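Local coordinates for angiopoietin-related protein 6 (Homo sapiens, PDB 6Y43) that probably acts as a secreted growth and signalling factor of the angiopoietin-like family, through a calcium-binding fibrinogen-like domain, at residues G24-R29 against C39-E44; A70-G73 against Y79-G82; Q88-G93 against D114-E119. One frame throughout, in Å; residues are numbered along the deposited sequence.

Contact 1. Residues G24-R29 against C39-E44; sequences GVYELR and CEQQLE
The sulfur of Cys39 lies against the ring of Tyr26. SG comes within 3.3 Å of Tyr26 CD1 and sits 3.8 Å from the ring centroid. The approach is oblique, 36° off the ring normal, a sulfur-aromatic contact. Cys39 CB follows along the same side of the ring, 3.5 Å from Tyr26 CD1. With CG anti to its carbonyl carbon (chi1 -69°), Tyr26 turns its ring back along the strand, and Gly24 O lies at the ring edge, in plane. At the far end the amide of Gln41 stands almost perpendicular to the ring, with NE2 3.6 Å from Tyr26 CZ. The polar ends bond outward: Tyr26 OH to Gln22 O, and Gln41 OE1 to Gly47 N.

Behind the side chains, two backbone bonds set the strands side by side. Gly24 and Cys39 form an antiparallel hydrogen-bonded pair; the shorter bond, Cys39 N to Gly24 O, is 2.8 Å and nearly straight. Cys39 is tied to Cys12 by a disulfide. With an alanine at Tyr26, the disulfide sulfur would probably lose its aromatic neighbour, and Gln22 O its hydroxyl partner. The sulfur contact at one end and the Gln22 bond at the other thus probably fix the ring.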
loop_
_atom_site.group_PDB
_atom_site.type_symbol
_atom_site.label_atom_id
_atom_site.label_comp_id
_atom_site.label_asym_id
_atom_site.label_seq_id
_atom_site.Cartn_x
_atom_site.Cartn_y
_atom_site.Cartn_z
ATOM N N GLY A 24 -10.743 0.134 12.568
ATOM C CA GLY A 24 -11.351 -1.162 12.366
ATOM C C GLY A 24 -11.810 -1.285 10.929
ATOM O O GLY A 24 -11.398 -0.522 10.064
ATOM N N VAL A 25 -12.671 -2.278 10.699
ATOM C CA VAL A 25 -13.166 -2.571 9.355
ATOM C C VAL A 25 -14.410 -1.737 9.059
ATOM O O VAL A 25 -15.382 -1.726 9.843
ATOM C CB VAL A 25 -13.444 -4.076 9.191
ATOM C CG1 VAL A 25 -13.938 -4.381 7.768
ATOM C CG2 VAL A 25 -12.224 -4.875 9.498
ATOM N N TYR A 26 -14.374 -1.018 7.935
ATOM C CA TYR A 26 -15.482 -0.209 7.459
ATOM C C TYR A 26 -15.863 -0.641 6.054
ATOM O O TYR A 26 -15.042 -1.181 5.305
ATOM C CB TYR A 26 -15.136 1.286 7.437
ATOM C CG TYR A 26 -14.959 1.941 8.779
ATOM C CD1 TYR A 26 -13.905 1.605 9.618
ATOM C CD2 TYR A 26 -15.831 2.930 9.206
ATOM C CE1 TYR A 26 -13.740 2.228 10.847
ATOM C CE2 TYR A 26 -15.663 3.548 10.443
ATOM C CZ TYR A 26 -14.626 3.192 11.251
ATOM O OH TYR A 26 -14.466 3.822 12.469
ATOM N N GLU A 27 -17.120 -0.385 5.700
ATOM C CA GLU A 27 -17.646 -0.647 4.366
ATOM C C GLU A 27 -17.528 0.612 3.513
ATOM O O GLU A 27 -18.099 1.654 3.860
ATOM C CB GLU A 27 -19.109 -1.068 4.432
ATOM C CG GLU A 27 -19.387 -2.428 4.996
ATOM C CD GLU A 27 -20.890 -2.645 5.033
ATOM O OE1 GLU A 27 -21.581 -1.824 5.679
ATOM O OE2 GLU A 27 -21.388 -3.561 4.342
ATOM N N LEU A 28 -16.813 0.505 2.394
ATOM C CA LEU A 28 -16.690 1.584 1.424
ATOM C C LEU A 28 -17.405 1.232 0.128
ATOM O O LEU A 28 -17.319 0.102 -0.342
ATOM C CB LEU A 28 -15.224 1.866 1.110
ATOM C CG LEU A 28 -14.266 2.202 2.234
ATOM C CD1 LEU A 28 -12.990 2.769 1.588
ATOM C CD2 LEU A 28 -14.916 3.175 3.198
ATOM N N ARG A 29 -18.066 2.218 -0.470
ATOM C CA ARG A 29 -18.685 2.031 -1.785
ATOM C C ARG A 29 -17.671 2.489 -2.823
ATOM O O ARG A 29 -17.462 3.686 -3.017
ATOM C CB ARG A 29 -19.998 2.800 -1.923
ATOM C CG ARG A 29 -20.622 2.694 -3.345
ATOM C CD ARG A 29 -22.087 3.131 -3.353
ATOM N NE ARG A 29 -22.886 2.264 -2.485
ATOM C CZ ARG A 29 -23.572 2.666 -1.419
ATOM N NH1 ARG A 29 -23.584 3.945 -1.060
ATOM N NH2 ARG A 29 -24.243 1.777 -0.701
ATOM N N CYS A 39 -9.863 1.048 8.257
ATOM C CA CYS A 39 -9.681 2.490 8.390
ATOM C C CYS A 39 -8.828 2.761 9.617
ATOM O O CYS A 39 -9.166 2.303 10.716
ATOM C CB CYS A 39 -11.010 3.232 8.587
ATOM S SG CYS A 39 -12.214 3.210 7.283
ATOM N N GLU A 40 -7.724 3.492 9.425
ATOM C CA GLU A 40 -6.915 4.029 10.519
ATOM C C GLU A 40 -7.519 5.384 10.891
ATOM O O GLU A 40 -7.433 6.351 10.125
ATOM C CB GLU A 40 -5.447 4.145 10.105
ATOM C CG GLU A 40 -4.622 4.977 11.068
ATOM C CD GLU A 40 -4.644 4.409 12.456
ATOM O OE1 GLU A 40 -4.259 3.232 12.631
ATOM O OE2 GLU A 40 -5.028 5.154 13.374
ATOM N N GLN A 41 -8.173 5.450 12.045
ATOM C CA GLN A 41 -8.941 6.634 12.396
ATOM C C GLN A 41 -8.286 7.525 13.443
ATOM O O GLN A 41 -8.907 8.504 13.863
ATOM C CB GLN A 41 -10.333 6.237 12.903
ATOM C CG GLN A 41 -11.150 5.467 11.892
ATOM C CD GLN A 41 -11.532 6.279 10.676
ATOM O OE1 GLN A 41 -10.711 6.966 10.077
ATOM N NE2 GLN A 41 -12.790 6.173 10.275
ATOM N N GLN A 42 -7.080 7.219 13.887
ATOM C CA GLN A 42 -6.411 8.049 14.892
ATOM C C GLN A 42 -5.138 8.701 14.384
ATOM O O GLN A 42 -4.919 9.892 14.622
ATOM C CB GLN A 42 -6.085 7.208 16.130
ATOM C CG GLN A 42 -7.277 6.880 16.968
ATOM C CD GLN A 42 -7.868 8.105 17.643
ATOM O OE1 GLN A 42 -7.171 8.845 18.346
ATOM N NE2 GLN A 42 -9.156 8.341 17.412
ATOM N N LEU A 43 -4.297 7.969 13.667
ATOM C CA LEU A 43 -3.017 8.536 13.248
ATOM C C LEU A 43 -3.200 9.694 12.273
ATOM O O LEU A 43 -3.933 9.595 11.281
ATOM C CB LEU A 43 -2.149 7.434 12.638
ATOM C CG LEU A 43 -0.737 7.784 12.169
ATOM C CD1 LEU A 43 0.192 6.609 12.432
ATOM C CD2 LEU A 43 -0.784 8.121 10.704
ATOM N N GLU A 44 -2.507 10.797 12.566
ATOM C CA GLU A 44 -2.494 11.999 11.734
ATOM C C GLU A 44 -3.899 12.414 11.323
ATOM O O GLU A 44 -4.199 12.662 10.153
ATOM C CB GLU A 44 -1.604 11.793 10.515
ATOM C CG GLU A 44 -0.157 11.907 10.873
ATOM C CD GLU A 44 0.742 11.753 9.675
ATOM O OE1 GLU A 44 0.400 12.313 8.622
ATOM O OE2 GLU A 44 1.769 11.053 9.782
#

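Contact 2. Residues A70-G73 against Y79-G82; sequences AGFG and YWLG
The phenyl ring of Phe72 lies across the base of the Trp80 side chain. Trp80 CB sits over one face of the ring, 3.7 Å from its centroid and offset toward the rim, a CH-pi contact. The indole goes on past the ring instead of stacking squarely on it. The planes of the Phe72 ring and the five-membered ring of Trp80 lie 29° apart, but their centroids are 5.2 Å apart and overlap is slight. Phe72 CE2 still comes 3.6 Å from Trp80 CD1. The Phe72 torsion (chi1 56°) sets its ring over Trp80 CB, while Trp80 CG, anti to its N (chi1 172°), carries the indole past it. Both side chains leave the same face of the sheet. Tyr68 packs edge-to-face with both of them, and the Tyr68 carbonyl O accepts a hydrogen bond from Trp80 NE1.

Tyr79 is turned differently. Its CB rests 3.3 Å from Phe72 O, but its ring leads away and its hydroxyl bonds to Trp38 N.

The backbones pair through two bonds, Phe72 N to Trp80 O and Trp80 N to Phe72 O, each 2.9 Å. Beyond them the chains close up at glycines. Gly71 CA lies 3.3 Å from Leu81 O, and a side chain on Gly71 would clash there. A water donates to both Leu81 O and Ala70 O. The motif is a short antiparallel beta hairpin set between two helices of the fibrinogen-like domain. Gly71 leaves helix 65-70, and Gly82 takes the N-cap position of helix 83-90.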
loop_
_atom_site.group_PDB
_atom_site.type_symbol
_atom_site.label_atom_id
_atom_site.label_comp_id
_atom_site.label_asym_id
_atom_site.label_seq_id
_atom_site.Cartn_x
_atom_site.Cartn_y
_atom_site.Cartn_z
ATOM N N ALA A 70 -7.601 -7.686 -8.432
ATOM C CA ALA A 70 -8.874 -7.742 -7.730
ATOM C C ALA A 70 -8.768 -7.486 -6.235
ATOM O O ALA A 70 -9.769 -7.088 -5.630
ATOM C CB ALA A 70 -9.533 -9.108 -7.952
ATOM N N GLY A 71 -7.603 -7.701 -5.642
ATOM C CA GLY A 71 -7.400 -7.655 -4.209
ATOM C C GLY A 71 -7.289 -9.051 -3.637
ATOM O O GLY A 71 -7.821 -10.025 -4.187
ATOM N N PHE A 72 -6.527 -9.173 -2.555
ATOM C CA PHE A 72 -6.421 -10.440 -1.844
ATOM C C PHE A 72 -6.166 -10.179 -0.367
ATOM O O PHE A 72 -5.845 -9.063 0.042
ATOM C CB PHE A 72 -5.332 -11.349 -2.434
ATOM C CG PHE A 72 -3.957 -10.737 -2.494
ATOM C CD1 PHE A 72 -3.068 -10.843 -1.445
ATOM C CD2 PHE A 72 -3.537 -10.093 -3.645
ATOM C CE1 PHE A 72 -1.817 -10.288 -1.523
ATOM C CE2 PHE A 72 -2.287 -9.536 -3.726
ATOM C CZ PHE A 72 -1.419 -9.645 -2.663
ATOM N N GLY A 73 -6.321 -11.233 0.441
ATOM C CA GLY A 73 -6.201 -11.086 1.873
ATOM C C GLY A 73 -7.520 -10.636 2.475
ATOM O O GLY A 73 -8.559 -10.595 1.807
ATOM N N TYR A 79 -3.424 -7.599 3.846
ATOM C CA TYR A 79 -4.181 -7.599 2.609
ATOM C C TYR A 79 -3.623 -6.606 1.609
ATOM O O TYR A 79 -2.773 -5.772 1.926
ATOM C CB TYR A 79 -5.669 -7.322 2.840
ATOM C CG TYR A 79 -6.114 -5.911 3.196
ATOM C CD1 TYR A 79 -6.077 -5.464 4.508
ATOM C CD2 TYR A 79 -6.656 -5.058 2.238
ATOM C CE1 TYR A 79 -6.550 -4.209 4.849
ATOM C CE2 TYR A 79 -7.104 -3.807 2.570
ATOM C CZ TYR A 79 -7.065 -3.399 3.891
ATOM O OH TYR A 79 -7.542 -2.175 4.232
ATOM N N TRP A 80 -4.134 -6.743 0.384
ATOM C CA TRP A 80 -3.891 -5.862 -0.753
ATOM C C TRP A 80 -5.259 -5.531 -1.330
ATOM O O TRP A 80 -5.960 -6.430 -1.799
ATOM C CB TRP A 80 -3.024 -6.565 -1.804
ATOM C CG TRP A 80 -2.853 -5.828 -3.091
ATOM C CD1 TRP A 80 -3.431 -6.122 -4.297
ATOM C CD2 TRP A 80 -1.984 -4.702 -3.325
ATOM N NE1 TRP A 80 -3.006 -5.217 -5.259
ATOM C CE2 TRP A 80 -2.124 -4.339 -4.676
ATOM C CE3 TRP A 80 -1.141 -3.945 -2.503
ATOM C CZ2 TRP A 80 -1.414 -3.269 -5.247
ATOM C CZ3 TRP A 80 -0.462 -2.871 -3.061
ATOM C CH2 TRP A 80 -0.603 -2.550 -4.428
ATOM N N LEU A 81 -5.642 -4.252 -1.301
ATOM C CA LEU A 81 -7.013 -3.903 -1.675
ATOM C C LEU A 81 -7.293 -4.221 -3.135
ATOM O O LEU A 81 -8.429 -4.580 -3.484
ATOM C CB LEU A 81 -7.291 -2.425 -1.396
ATOM C CG LEU A 81 -8.722 -1.949 -1.633
ATOM C CD1 LEU A 81 -9.686 -2.760 -0.732
ATOM C CD2 LEU A 81 -8.842 -0.457 -1.372
ATOM N N GLY A 82 -6.287 -4.074 -3.998
ATOM C CA GLY A 82 -6.410 -4.365 -5.418
ATOM C C GLY A 82 -6.144 -3.158 -6.291
ATOM O O GLY A 82 -6.593 -2.046 -5.997
HETATM O O HOH W 1 -10.629 -5.920 -2.831
#

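Contact 3. Residues Q88-G93 against D114-E119; sequences QLTSRG and DGFSLE
Thr90, at the end of helix 83-90, makes nearly all of this contact, fitting its side chain against the strand at Phe116, Ser117 and Leu118. The close-packed part has an apolar centre. Thr90 CG2 meets one side of the Phe116 ring obliquely, 3.8 Å from both CD2 and CE2. Beside it Thr90 CB packs against the strand backbone, 3.7 Å from Phe116 O. The torsions of Thr90 divide its two branches. OG1 stands between the backbone N and the carbonyl carbon (chi1 63°), while CG2 lies beside the N, which brings the methyl to the ring and the oxygen to the next peptides of the strand. Phe116 is buried, and Val86, Leu127, Leu129 and Ile217 also touch its side chain. Ile217, from strand 212-219, touches Thr90 as well. Ser117 CB packs beside Thr90 O.

The polar side is looser. Thr90 OG1 is 3.5 Å from Ser117 CA and receives only a weak hydrogen bond from Leu118 N, at 3.4 Å. A water fills in here. It donates to Thr90 OG1 and to Leu118 O, each at 2.7 Å, and so bridges the helix end to the strand. Further out, Ser91 is exposed and is the first residue to leave the helix. Its OG turns back to Gln88 O, at 3.0 Å and from above the carbonyl plane, and not to the strand.

Thr90 OG1 has its stronger protein partner within its own helix, at Val86 O. The hydroxyl is therefore held by its helix and by water, with little direct polar grip on the strand. The strand thus holds the helix end mainly by apolar packing, and the polar link between them passes largely through water.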
loop_
_atom_site.group_PDB
_atom_site.type_symbol
_atom_site.label_atom_id
_atom_site.label_comp_id
_atom_site.label_asym_id
_atom_site.label_seq_id
_atom_site.Cartn_x
_atom_site.Cartn_y
_atom_site.Cartn_z
ATOM N N GLN A 88 -10.028 2.908 -9.030
ATOM C CA GLN A 88 -11.341 3.530 -8.928
ATOM C C GLN A 88 -11.356 4.627 -7.875
ATOM O O GLN A 88 -11.918 5.709 -8.099
ATOM C CB GLN A 88 -12.385 2.462 -8.609
ATOM C CG GLN A 88 -12.568 1.431 -9.704
ATOM C CD GLN A 88 -13.218 2.015 -10.916
ATOM O OE1 GLN A 88 -14.154 2.809 -10.802
ATOM N NE2 GLN A 88 -12.731 1.632 -12.101
ATOM N N LEU A 89 -10.740 4.374 -6.725
ATOM C CA LEU A 89 -10.721 5.366 -5.660
ATOM C C LEU A 89 -9.904 6.591 -6.045
ATOM O O LEU A 89 -10.291 7.718 -5.733
ATOM C CB LEU A 89 -10.150 4.759 -4.383
ATOM C CG LEU A 89 -11.057 3.792 -3.645
ATOM C CD1 LEU A 89 -10.252 3.155 -2.524
ATOM C CD2 LEU A 89 -12.275 4.539 -3.129
ATOM N N THR A 90 -8.761 6.402 -6.700
ATOM C CA THR A 90 -7.862 7.524 -6.926
ATOM C C THR A 90 -8.121 8.206 -8.258
ATOM O O THR A 90 -7.402 9.148 -8.605
ATOM C CB THR A 90 -6.400 7.062 -6.846
ATOM O OG1 THR A 90 -6.116 6.111 -7.877
ATOM C CG2 THR A 90 -6.129 6.438 -5.503
ATOM N N SER A 91 -9.108 7.718 -9.017
ATOM C CA SER A 91 -9.596 8.331 -10.247
ATOM C C SER A 91 -10.602 9.445 -9.991
ATOM O O SER A 91 -11.189 9.967 -10.944
ATOM C CB SER A 91 -10.253 7.270 -11.140
ATOM O OG SER A 91 -11.595 7.034 -10.733
ATOM N N ARG A 92 -10.811 9.813 -8.729
ATOM C CA ARG A 92 -11.809 10.813 -8.355
ATOM C C ARG A 92 -11.171 11.711 -7.299
ATOM O O ARG A 92 -11.101 11.345 -6.122
ATOM C CB ARG A 92 -13.080 10.152 -7.838
ATOM N N GLY A 93 -10.704 12.883 -7.724
ATOM C CA GLY A 93 -10.092 13.829 -6.813
ATOM C C GLY A 93 -8.647 13.483 -6.519
ATOM O O GLY A 93 -8.099 12.487 -6.986
ATOM N N ASP A 114 1.959 13.858 -1.460
ATOM C CA ASP A 114 0.828 14.749 -1.696
ATOM C C ASP A 114 0.401 14.578 -3.146
ATOM O O ASP A 114 0.734 15.358 -4.029
ATOM C CB ASP A 114 1.199 16.186 -1.370
ATOM C CG ASP A 114 1.344 16.420 0.125
ATOM O OD1 ASP A 114 1.023 15.516 0.918
ATOM O OD2 ASP A 114 1.767 17.521 0.516
ATOM N N GLY A 115 -0.347 13.519 -3.383
ATOM C CA GLY A 115 -0.710 13.145 -4.725
ATOM C C GLY A 115 -0.399 11.684 -4.897
ATOM O O GLY A 115 0.722 11.240 -4.648
ATOM N N PHE A 116 -1.388 10.923 -5.336
ATOM C CA PHE A 116 -1.216 9.485 -5.514
ATOM C C PHE A 116 -2.347 9.036 -6.423
ATOM O O PHE A 116 -3.517 9.296 -6.133
ATOM C CB PHE A 116 -1.238 8.726 -4.177
ATOM C CG PHE A 116 -1.377 7.231 -4.349
ATOM C CD1 PHE A 116 -0.306 6.480 -4.792
ATOM C CD2 PHE A 116 -2.573 6.578 -4.093
ATOM C CE1 PHE A 116 -0.418 5.107 -4.976
ATOM C CE2 PHE A 116 -2.686 5.218 -4.296
ATOM C CZ PHE A 116 -1.618 4.478 -4.741
ATOM N N SER A 117 -2.012 8.381 -7.520
ATOM C CA SER A 117 -3.040 7.800 -8.370
ATOM C C SER A 117 -2.418 6.703 -9.211
ATOM O O SER A 117 -1.189 6.583 -9.314
ATOM C CB SER A 117 -3.708 8.849 -9.261
ATOM O OG SER A 117 -2.796 9.290 -10.233
ATOM N N LEU A 118 -3.294 5.926 -9.843
ATOM C CA LEU A 118 -2.919 4.872 -10.769
ATOM C C LEU A 118 -3.584 5.111 -12.114
ATOM O O LEU A 118 -4.726 5.573 -12.169
ATOM C CB LEU A 118 -3.333 3.495 -10.233
ATOM C CG LEU A 118 -2.796 3.025 -8.880
ATOM C CD1 LEU A 118 -3.288 1.626 -8.580
ATOM C CD2 LEU A 118 -1.267 3.105 -8.857
ATOM N N GLU A 119 -2.870 4.810 -13.199
ATOM C CA GLU A 119 -3.511 4.675 -14.493
ATOM C C GLU A 119 -4.378 3.425 -14.488
ATOM O O GLU A 119 -4.230 2.561 -13.627
ATOM C CB GLU A 119 -2.472 4.556 -15.599
ATOM C CG GLU A 119 -1.577 5.750 -15.784
ATOM C CD GLU A 119 -2.315 6.931 -16.355
ATOM O OE1 GLU A 119 -3.302 6.710 -17.093
ATOM O OE2 GLU A 119 -1.910 8.077 -16.059
HETATM O O HOH W 2 -6.597 6.546 -10.544
#

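The three contacts follow one another along the chain, each closing before the next opens, and all lie within the fibrinogen-like domain. Their centres are spread out, about 16 Å from contact 1 to contact 2, 17 Å from contact 2 to contact 3 and 18 Å from contact 1 to contact 3. All reach the same antiparallel sheet. Contact 1 belongs to hairpin 24-40, and strand 48-54 pairs with both that hairpin and strand 79-80 of contact 2. Helix 83-90 then leads from contact 2 to contact 3. These two also touch directly: Leu81 CD2 of contact 2 packs 4.0 Å from Leu89 CD1 of contact 3. Together they tie successive elements into one globular domain.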